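Local coordinates for particle-associated glycoside hydrolase (Acinetobacter phage Fri1, PDB 6C72), which depolymerises the capsular polysaccharide of Acinetobacter baumannii as a phage tailspike, probably by glycosidic hydrolysis, during entry into the host cell, at residues N263-R268 with N284-Q289; W296-D301 with G329-V334; R362-N367 with T386-Y391; V502-L507 with G562-L567. All blocks are in the same frame, centred on the assembly; numbering follows the deposited sequence.

Overall arrangement
Contacts 1 and 2 join neighbouring coils of a parallel beta-helix, the fold of many phage tailspikes, and contact 3 joins a strand end of the same helix to a loop; they follow each other along the chain. Contact 1 pairs strands 263-264 and 286-289, contact 2 pairs 300-302 with 333-336, and contact 3 joins the end of strand 360-363 to the loop before 392-394. Contacts 1 and 2 touch, their centres 11 Å apart; contacts 2 and 3 touch, centres 15 Å apart, through the salt bridge from E331 to R362. Contact 4, last along the chain, lies in an antiparallel sheet of the C-terminal region; it shares no strand with the others, whose nearest atoms are about 44 Å or more away.

Contact 1. Residues N263-R268 with N284-Q289; sequences NFLDAR and NCTFQQ
F264 and F287 pack side by side on adjacent parallel strands, the signature of stacked coils in a beta-helix. Their planes lie 21° apart but are slid past each other, so that the rings barely overlap; the closest atoms, F264 CD2 and F287 CE2, are 3.4 Å apart. Both CG atoms lie beside their own backbone N (chi1 -53° and -52°), which sends the two rings the same way into the interior, where F300, F282 and F322 also reach F287. F264 bonds through both its N and its O to residues either side of F287 in the sequence: its N donates to T286 O (2.9 Å) and its O accepts from Q288 N (3.0 Å).

The other face, with N263 and T286, is partly exposed and polar. T286 OG1 gives its proton to N263 OD1 at 2.7 Å, on a lone pair in the carbonyl plane, and in turn accepts from Q288 NE2. A water also donates to N263 OD1 and bridges it to N284 O. L265 CD2 rests alongside the Q288 amide.

Beyond the paired residues, the bent Q289 side chain turns back on the A267 backbone. NE2 donates to A267 O (3.0 Å), almost within its own amide plane, while A267 N donates to Q289 OE1 at 3.3 Å from above that plane.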
# COMPACT_ATOMS: atom_id res chain seq x y z
N ASN A 263 15.81 12.94 11.09
CA ASN A 263 15.24 13.44 12.33
C ASN A 263 15.10 14.94 12.22
O ASN A 263 16.10 15.68 12.27
CB ASN A 263 16.10 13.06 13.53
CG ASN A 263 16.23 11.57 13.68
OD1 ASN A 263 15.25 10.90 13.98
ND2 ASN A 263 17.43 11.04 13.49
N PHE A 264 13.87 15.40 12.06
CA PHE A 264 13.60 16.83 11.97
C PHE A 264 13.25 17.30 13.38
O PHE A 264 12.14 17.08 13.88
CB PHE A 264 12.50 17.09 10.94
CG PHE A 264 12.81 16.45 9.60
CD1 PHE A 264 13.70 17.04 8.73
CD2 PHE A 264 12.24 15.24 9.24
CE1 PHE A 264 14.00 16.47 7.51
CE2 PHE A 264 12.54 14.66 8.01
CZ PHE A 264 13.41 15.28 7.14
N LEU A 265 14.22 17.93 14.05
CA LEU A 265 14.09 18.22 15.47
C LEU A 265 13.63 19.66 15.67
O LEU A 265 12.91 20.20 14.83
CB LEU A 265 15.41 17.96 16.20
CG LEU A 265 16.04 16.59 15.95
CD1 LEU A 265 17.38 16.47 16.70
CD2 LEU A 265 15.10 15.46 16.34
N ASP A 266 14.07 20.28 16.76
CA ASP A 266 13.49 21.54 17.20
C ASP A 266 13.66 22.61 16.13
O ASP A 266 14.72 22.74 15.50
CB ASP A 266 14.14 22.01 18.50
CG ASP A 266 15.64 22.21 18.36
OD1 ASP A 266 16.36 21.20 18.19
OD2 ASP A 266 16.11 23.37 18.38
N ALA A 267 12.58 23.36 15.92
CA ALA A 267 12.58 24.53 15.06
C ALA A 267 11.56 25.51 15.64
O ALA A 267 10.60 25.09 16.30
CB ALA A 267 12.25 24.17 13.61
N ARG A 268 11.78 26.80 15.40
CA ARG A 268 10.97 27.83 16.05
C ARG A 268 9.60 28.01 15.42
O ARG A 268 8.76 28.69 16.01
CB ARG A 268 11.70 29.17 16.06
CG ARG A 268 13.11 29.12 16.65
CD ARG A 268 13.13 28.56 18.06
NE ARG A 268 12.28 29.31 18.98
CZ ARG A 268 12.63 30.46 19.55
NH1 ARG A 268 13.82 30.99 19.27
NH2 ARG A 268 11.82 31.09 20.38
N ASN A 284 10.62 5.96 8.48
CA ASN A 284 11.49 5.89 9.66
C ASN A 284 12.15 7.24 9.94
O ASN A 284 13.36 7.33 10.18
CB ASN A 284 12.53 4.78 9.52
CG ASN A 284 13.21 4.43 10.85
OD1 ASN A 284 12.58 4.47 11.92
ND2 ASN A 284 14.50 4.08 10.80
N CYS A 285 11.36 8.30 9.83
CA CYS A 285 11.80 9.64 10.18
C CYS A 285 11.09 10.07 11.46
O CYS A 285 10.05 9.53 11.80
CB CYS A 285 11.51 10.63 9.05
SG CYS A 285 12.34 10.22 7.50
N THR A 286 11.65 11.05 12.17
CA THR A 286 10.99 11.57 13.35
C THR A 286 10.80 13.08 13.21
O THR A 286 11.50 13.74 12.44
CB THR A 286 11.75 11.26 14.65
OG1 THR A 286 12.91 12.10 14.76
CG2 THR A 286 12.17 9.80 14.73
N PHE A 287 9.81 13.60 13.93
CA PHE A 287 9.53 15.03 13.99
C PHE A 287 9.34 15.38 15.46
O PHE A 287 8.37 14.93 16.08
CB PHE A 287 8.29 15.40 13.16
CG PHE A 287 8.34 14.90 11.73
CD1 PHE A 287 7.93 13.61 11.41
CD2 PHE A 287 8.79 15.73 10.70
CE1 PHE A 287 7.96 13.14 10.11
CE2 PHE A 287 8.82 15.28 9.39
CZ PHE A 287 8.41 13.98 9.09
N GLN A 288 10.28 16.11 16.05
CA GLN A 288 10.33 16.24 17.51
C GLN A 288 10.54 17.69 17.91
O GLN A 288 11.50 18.33 17.47
CB GLN A 288 11.44 15.36 18.10
CG GLN A 288 11.63 14.05 17.36
CD GLN A 288 12.34 13.00 18.18
OE1 GLN A 288 12.01 12.77 19.35
NE2 GLN A 288 13.32 12.33 17.57
N GLN A 289 9.64 18.20 18.75
CA GLN A 289 9.81 19.48 19.46
C GLN A 289 10.04 19.18 20.94
O GLN A 289 9.14 19.27 21.77
CB GLN A 289 8.59 20.37 19.25
CG GLN A 289 8.38 20.81 17.80
CD GLN A 289 9.21 22.03 17.41
OE1 GLN A 289 10.27 22.30 17.98
NE2 GLN A 289 8.74 22.78 16.41
O HOH W 1 14.88 8.38 12.43

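Contact 2. Residues W296-D301 with G329-V334; sequences WVYLFD and GAEPTV
W296 and A330 meet face to methyl. The methyl CB of A330 sits 3.3 Å from the centroid of the indole six-membered ring and 3° off its normal, a CH-pi contact centred on the face. W296 CG stands between the backbone N and the carbonyl carbon (chi1 45°), a torsion that swings the ring across to A330. At the ring's edge, P332 CA lies 3.7 Å from W296 CH2. Further along, V334 splits its two methyls: CG1 reaches F300 CD2 at 3.5 Å and CG2 reaches L299 CD2.

The backbone bonds link neighbouring coils of the parallel beta-helix, with F300 paired to V334 and the two segments running nearly parallel. E331 N donates to V297 O (2.9 Å), and T333 O takes two donors within its carbonyl plane, L299 N at 3.1 Å and F300 N at 3.2 Å. Between these bonds P332 centres an inverse gamma turn, in which T333 N returns to E331 O. The same E331 O receives the CA-H of Y298, nearly straight at 169°.

Polar side chains gather beside the Y298 ring. The extended E331 lays OE1 3.5 Å from Y298 CE1. T333 OG1 donates to the anti lone pair of that oxygen, which also forms a salt bridge with R362, while E331 OE2 bonds T387. A water donates to both V297 O and G329 O.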
# COMPACT_ATOMS: atom_id res chain seq x y z
N TRP A 296 7.69 27.47 19.83
CA TRP A 296 7.44 27.13 18.43
C TRP A 296 5.93 27.18 18.15
O TRP A 296 5.11 27.46 19.03
CB TRP A 296 8.04 25.76 18.10
CG TRP A 296 7.77 24.71 19.14
CD1 TRP A 296 8.50 24.44 20.26
CD2 TRP A 296 6.63 23.83 19.18
NE1 TRP A 296 7.92 23.41 20.98
CE2 TRP A 296 6.77 23.03 20.34
CE3 TRP A 296 5.54 23.63 18.34
CZ2 TRP A 296 5.83 22.04 20.67
CZ3 TRP A 296 4.62 22.65 18.67
CH2 TRP A 296 4.76 21.87 19.84
N VAL A 297 5.56 26.89 16.90
CA VAL A 297 4.18 27.10 16.45
C VAL A 297 3.43 25.78 16.34
O VAL A 297 2.45 25.55 17.05
CB VAL A 297 4.15 27.87 15.11
CG1 VAL A 297 2.70 28.22 14.73
CG2 VAL A 297 5.04 29.12 15.19
N TYR A 298 3.88 24.90 15.44
CA TYR A 298 3.28 23.59 15.28
C TYR A 298 4.37 22.53 15.24
O TYR A 298 5.57 22.83 15.20
CB TYR A 298 2.44 23.47 14.01
CG TYR A 298 1.41 24.56 13.79
CD1 TYR A 298 0.43 24.81 14.74
CD2 TYR A 298 1.39 25.30 12.60
CE1 TYR A 298 -0.52 25.79 14.54
CE2 TYR A 298 0.43 26.28 12.38
CZ TYR A 298 -0.52 26.52 13.36
OH TYR A 298 -1.48 27.47 13.17
N LEU A 299 3.95 21.27 15.21
CA LEU A 299 4.90 20.17 15.13
C LEU A 299 5.26 19.85 13.68
O LEU A 299 6.43 19.95 13.29
CB LEU A 299 4.32 18.94 15.85
CG LEU A 299 5.15 17.67 15.89
CD1 LEU A 299 6.56 17.90 16.44
CD2 LEU A 299 4.41 16.64 16.75
N PHE A 300 4.27 19.49 12.87
CA PHE A 300 4.47 19.13 11.48
C PHE A 300 3.32 19.74 10.69
O PHE A 300 2.16 19.58 11.07
CB PHE A 300 4.51 17.61 11.31
CG PHE A 300 4.58 17.16 9.88
CD1 PHE A 300 5.78 17.02 9.23
CD2 PHE A 300 3.41 16.89 9.18
CE1 PHE A 300 5.83 16.62 7.92
CE2 PHE A 300 3.46 16.49 7.86
CZ PHE A 300 4.66 16.35 7.24
N ASP A 301 3.63 20.49 9.63
CA ASP A 301 2.63 21.37 9.03
C ASP A 301 2.53 21.12 7.53
O ASP A 301 3.44 21.47 6.77
CB ASP A 301 2.98 22.83 9.32
CG ASP A 301 1.80 23.78 9.14
OD1 ASP A 301 0.65 23.30 9.01
OD2 ASP A 301 2.02 25.00 9.14
N GLY A 329 2.77 28.89 24.04
CA GLY A 329 2.22 29.33 22.78
C GLY A 329 2.17 28.29 21.69
O GLY A 329 1.58 28.54 20.63
N ALA A 330 2.76 27.11 21.91
CA ALA A 330 2.83 26.08 20.89
C ALA A 330 1.56 25.24 20.83
O ALA A 330 0.92 24.98 21.85
CB ALA A 330 4.03 25.16 21.15
N GLU A 331 1.20 24.83 19.62
CA GLU A 331 0.13 23.87 19.38
C GLU A 331 0.75 22.59 18.85
O GLU A 331 1.30 22.59 17.74
CB GLU A 331 -0.91 24.41 18.39
CG GLU A 331 -2.08 23.48 18.21
CD GLU A 331 -3.10 23.99 17.19
OE1 GLU A 331 -2.93 23.71 15.98
OE2 GLU A 331 -4.05 24.69 17.60
N PRO A 332 0.69 21.48 19.60
CA PRO A 332 1.45 20.27 19.25
C PRO A 332 0.80 19.41 18.17
O PRO A 332 0.58 18.21 18.35
CB PRO A 332 1.53 19.54 20.60
CG PRO A 332 0.25 19.92 21.27
CD PRO A 332 -0.04 21.34 20.87
N THR A 333 0.50 20.03 17.04
CA THR A 333 -0.34 19.39 16.03
C THR A 333 0.45 19.02 14.79
O THR A 333 1.51 19.58 14.50
CB THR A 333 -1.53 20.28 15.66
OG1 THR A 333 -1.07 21.62 15.52
CG2 THR A 333 -2.60 20.22 16.75
N VAL A 334 -0.06 18.00 14.11
CA VAL A 334 0.36 17.55 12.80
C VAL A 334 -0.79 17.92 11.87
O VAL A 334 -1.86 17.28 11.90
CB VAL A 334 0.63 16.03 12.80
CG1 VAL A 334 1.14 15.54 11.46
CG2 VAL A 334 1.61 15.69 13.93
O HOH W 2 0.98 27.79 18.01

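Contact 3. Residues R362-N367 with T386-Y391; sequences RNNCAN and TTTTGY
The Y391 ring is covered on both faces. On one lie C365 O and A366 CA, each 3.5 Å above the plane and offset toward the rim; on the opposite face T388 CB sits over the centre. The A366 contact is CH-pi, its CA 26° off the ring normal. N363 O and N364 OD1 meet the ring edge in plane, the latter 3.4 Å from Y391 CE2. The second flat group, the R362 guanidinium, carries T387 CB over the centre of one face, while T387 OG1 comes within 3.2 Å of R362 NH1 at an angle too poor for a hydrogen bond.

Turns shape both sides. A type II turn from T388 to Y391 folds the loop so that T388 lies under the ring, and N363 OD1 accepts from C365 N in an Asx turn. R362 extends from CG to NE (chi2 169°, chi3 165°), carrying its head to the loop; within its own segment NH2 donates to N364 OD1 from above the amide plane.

Water joins the two segments. One accepts from R362 NE (3.0 Å) and T388 N (3.1 Å) and donates to N363 O. Another bonds N363 ND2, T386 OG1 and Y391 O, and a third links N363 N to T386 OG1, which also hydrogen-bonds T415 OG1.

A beta-helix strand end, 360-363, thus meets the loop leading into strand 392-394. The shared carboxylate of E331, from the preceding coil, probably balances the charge of R362 while it also bonds T387, so the segments are joined through it as well as by ring packing and waters.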
# COMPACT_ATOMS: atom_id res chain seq x y z
N ARG A 362 -4.31 17.33 13.45
CA ARG A 362 -5.23 18.45 13.29
C ARG A 362 -5.77 18.50 11.86
O ARG A 362 -5.01 18.69 10.90
CB ARG A 362 -4.55 19.78 13.63
CG ARG A 362 -5.38 21.00 13.18
CD ARG A 362 -4.86 22.31 13.75
NE ARG A 362 -5.44 23.44 13.03
CZ ARG A 362 -5.09 24.72 13.21
NH1 ARG A 362 -4.16 25.04 14.09
NH2 ARG A 362 -5.66 25.68 12.49
N ASN A 363 -7.08 18.39 11.73
CA ASN A 363 -7.76 18.57 10.46
C ASN A 363 -7.83 20.07 10.16
O ASN A 363 -8.51 20.82 10.86
CB ASN A 363 -9.14 17.93 10.51
CG ASN A 363 -10.01 18.29 9.32
OD1 ASN A 363 -9.50 18.68 8.26
ND2 ASN A 363 -11.32 18.16 9.48
N ASN A 364 -7.12 20.51 9.13
CA ASN A 364 -7.17 21.92 8.76
C ASN A 364 -7.77 22.12 7.37
O ASN A 364 -7.40 23.05 6.66
CB ASN A 364 -5.78 22.54 8.83
CG ASN A 364 -5.83 24.02 9.07
OD1 ASN A 364 -6.80 24.54 9.64
ND2 ASN A 364 -4.79 24.73 8.63
N CYS A 365 -8.70 21.26 6.98
CA CYS A 365 -9.31 21.29 5.65
C CYS A 365 -10.61 22.10 5.71
O CYS A 365 -11.60 21.66 6.30
CB CYS A 365 -9.58 19.87 5.16
SG CYS A 365 -8.08 18.84 5.08
N ALA A 366 -10.61 23.28 5.08
CA ALA A 366 -11.78 24.15 5.10
C ALA A 366 -12.96 23.55 4.34
O ALA A 366 -14.11 23.78 4.70
CB ALA A 366 -11.43 25.53 4.53
N ASN A 367 -12.68 22.80 3.27
CA ASN A 367 -13.72 22.16 2.49
C ASN A 367 -13.84 20.67 2.80
O ASN A 367 -14.30 19.90 1.95
CB ASN A 367 -13.46 22.38 1.00
CG ASN A 367 -13.71 23.83 0.57
OD1 ASN A 367 -14.62 24.49 1.08
ND2 ASN A 367 -12.91 24.32 -0.38
N THR A 386 -9.08 19.43 16.36
CA THR A 386 -9.48 20.37 15.32
C THR A 386 -9.59 21.76 15.93
O THR A 386 -10.54 22.04 16.68
CB THR A 386 -10.79 19.93 14.68
OG1 THR A 386 -10.64 18.61 14.15
CG2 THR A 386 -11.17 20.87 13.55
N THR A 387 -8.67 22.65 15.58
CA THR A 387 -8.72 23.99 16.13
C THR A 387 -9.91 24.77 15.57
O THR A 387 -10.65 25.42 16.32
CB THR A 387 -7.41 24.73 15.83
OG1 THR A 387 -6.30 23.92 16.23
CG2 THR A 387 -7.34 26.04 16.59
N THR A 388 -10.14 24.67 14.26
CA THR A 388 -11.16 25.47 13.59
C THR A 388 -12.52 24.80 13.75
O THR A 388 -12.75 23.71 13.21
CB THR A 388 -10.82 25.68 12.12
OG1 THR A 388 -9.46 26.12 12.00
CG2 THR A 388 -11.75 26.73 11.51
N THR A 389 -13.41 25.44 14.50
CA THR A 389 -14.74 24.90 14.72
C THR A 389 -15.53 24.81 13.41
O THR A 389 -15.71 25.81 12.71
CB THR A 389 -15.49 25.79 15.72
OG1 THR A 389 -14.76 25.82 16.96
CG2 THR A 389 -16.93 25.27 15.96
N GLY A 390 -16.03 23.62 13.11
CA GLY A 390 -16.79 23.40 11.90
C GLY A 390 -16.07 22.62 10.83
O GLY A 390 -16.71 22.21 9.85
N TYR A 391 -14.77 22.42 10.94
CA TYR A 391 -14.07 21.60 9.96
C TYR A 391 -14.48 20.15 10.13
O TYR A 391 -14.73 19.68 11.25
CB TYR A 391 -12.57 21.76 10.09
CG TYR A 391 -12.03 23.03 9.49
CD1 TYR A 391 -12.89 24.01 8.98
CD2 TYR A 391 -10.67 23.26 9.42
CE1 TYR A 391 -12.39 25.18 8.43
CE2 TYR A 391 -10.16 24.42 8.87
CZ TYR A 391 -11.02 25.37 8.38
OH TYR A 391 -10.49 26.52 7.85
O HOH W 3 -8.32 23.10 12.38
O HOH W 4 -12.81 17.93 12.04
O HOH W 5 -8.36 17.34 13.71
O HOH W 6 -7.67 25.78 6.21

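Contact 4. Residues V502-L507 with G562-L567; sequences VLTVPL and GRTLSL
R563 reaches across to V505 and L507 along its whole length. CB and CG each lie 3.7 Å from V505 CG2, and CD meets L507 CD2. The bend at chi3 (42°) then brings NE onto V505 O, to which it donates at 3.0 Å; NH2 adds a weak bond to the same oxygen, and NH1 lies 4.0 Å from L507 CG. Around CZ, L507 CG lies over the centre of one guanidinium face and T504 CG2 over the other, nearer NH2, while the edge is turned to the carbonyl.

The reciprocal backbone bond, V505 N to R563 O, carries the pairing beyond strands 502-504 and 564-567, whose axes run at 165° in the four-stranded antiparallel sheet of the C-terminal region. T504 faces T564 in a non-hydrogen-bonded pair, their side chains hydrogen-bonded OG1 to OG1 at 2.8 Å. Next to it V502 and L503 both oppose L565 in a classic beta bulge: V502 N donates to L565 O (2.9 Å) and L565 N to L503 O (2.8 Å). V502 CG2 packs on L565 CG and L567 CG.

V505 O thus takes one good and one weak bond from R563, which would tend to limit the guanidinium's rotation and place positive charge beside that carbonyl where the strand pairing ends.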
# COMPACT_ATOMS: atom_id res chain seq x y z
N VAL A 502 -57.19 5.30 -8.38
CA VAL A 502 -55.90 5.38 -7.71
C VAL A 502 -55.03 4.15 -8.00
O VAL A 502 -53.81 4.27 -8.10
CB VAL A 502 -56.04 5.58 -6.18
CG1 VAL A 502 -56.73 6.91 -5.85
CG2 VAL A 502 -56.78 4.40 -5.54
N LEU A 503 -55.64 2.97 -8.15
CA LEU A 503 -54.82 1.77 -8.35
C LEU A 503 -55.62 0.66 -9.01
O LEU A 503 -56.85 0.69 -9.04
CB LEU A 503 -54.23 1.25 -7.04
CG LEU A 503 -55.21 0.81 -5.94
CD1 LEU A 503 -55.62 -0.65 -6.08
CD2 LEU A 503 -54.59 1.04 -4.56
N THR A 504 -54.89 -0.32 -9.53
CA THR A 504 -55.45 -1.54 -10.10
C THR A 504 -54.70 -2.73 -9.51
O THR A 504 -53.47 -2.82 -9.65
CB THR A 504 -55.33 -1.54 -11.63
OG1 THR A 504 -56.11 -0.46 -12.16
CG2 THR A 504 -55.84 -2.83 -12.22
N VAL A 505 -55.42 -3.63 -8.85
CA VAL A 505 -54.80 -4.79 -8.21
C VAL A 505 -54.52 -5.84 -9.28
O VAL A 505 -55.28 -5.94 -10.26
CB VAL A 505 -55.69 -5.36 -7.08
CG1 VAL A 505 -55.86 -4.33 -5.97
CG2 VAL A 505 -57.04 -5.76 -7.63
N PRO A 506 -53.46 -6.63 -9.15
CA PRO A 506 -53.14 -7.62 -10.17
C PRO A 506 -54.06 -8.83 -10.08
O PRO A 506 -54.78 -9.03 -9.10
CB PRO A 506 -51.69 -8.00 -9.84
CG PRO A 506 -51.57 -7.76 -8.39
CD PRO A 506 -52.47 -6.60 -8.06
N LEU A 507 -54.01 -9.65 -11.12
CA LEU A 507 -54.71 -10.93 -11.09
C LEU A 507 -53.97 -11.91 -10.18
O LEU A 507 -52.90 -11.61 -9.65
CB LEU A 507 -54.83 -11.50 -12.51
CG LEU A 507 -55.80 -10.77 -13.43
CD1 LEU A 507 -55.57 -11.17 -14.87
CD2 LEU A 507 -57.22 -11.08 -13.00
N GLY A 562 -64.27 -3.46 -11.66
CA GLY A 562 -63.37 -4.58 -11.84
C GLY A 562 -62.30 -4.55 -10.77
O GLY A 562 -62.58 -4.52 -9.56
N ARG A 563 -61.04 -4.51 -11.19
CA ARG A 563 -59.90 -4.51 -10.29
C ARG A 563 -59.32 -3.12 -10.06
O ARG A 563 -58.26 -2.99 -9.44
CB ARG A 563 -58.82 -5.46 -10.83
CG ARG A 563 -59.09 -6.90 -10.48
CD ARG A 563 -58.51 -7.87 -11.51
NE ARG A 563 -57.19 -7.45 -11.93
CZ ARG A 563 -56.84 -7.17 -13.18
NH1 ARG A 563 -57.71 -7.30 -14.18
NH2 ARG A 563 -55.60 -6.78 -13.43
N THR A 564 -59.98 -2.08 -10.56
CA THR A 564 -59.52 -0.70 -10.39
C THR A 564 -60.29 -0.02 -9.26
O THR A 564 -61.52 0.08 -9.32
CB THR A 564 -59.69 0.06 -11.70
OG1 THR A 564 -58.83 -0.53 -12.68
CG2 THR A 564 -59.35 1.53 -11.54
N LEU A 565 -59.55 0.50 -8.28
CA LEU A 565 -60.14 1.17 -7.13
C LEU A 565 -60.16 2.67 -7.35
O LEU A 565 -59.16 3.25 -7.78
CB LEU A 565 -59.35 0.84 -5.86
CG LEU A 565 -59.71 1.67 -4.63
CD1 LEU A 565 -61.16 1.44 -4.22
CD2 LEU A 565 -58.76 1.34 -3.49
N SER A 566 -61.29 3.30 -7.04
CA SER A 566 -61.43 4.75 -7.06
C SER A 566 -61.82 5.25 -5.68
O SER A 566 -62.61 4.62 -4.98
CB SER A 566 -62.48 5.19 -8.08
OG SER A 566 -62.08 4.85 -9.39
N LEU A 567 -61.26 6.39 -5.30
CA LEU A 567 -61.48 6.97 -3.98
C LEU A 567 -61.94 8.41 -4.13
O LEU A 567 -61.68 9.06 -5.14
CB LEU A 567 -60.23 6.92 -3.11
CG LEU A 567 -59.63 5.55 -2.84
CD1 LEU A 567 -58.39 5.69 -1.94
CD2 LEU A 567 -60.66 4.61 -2.22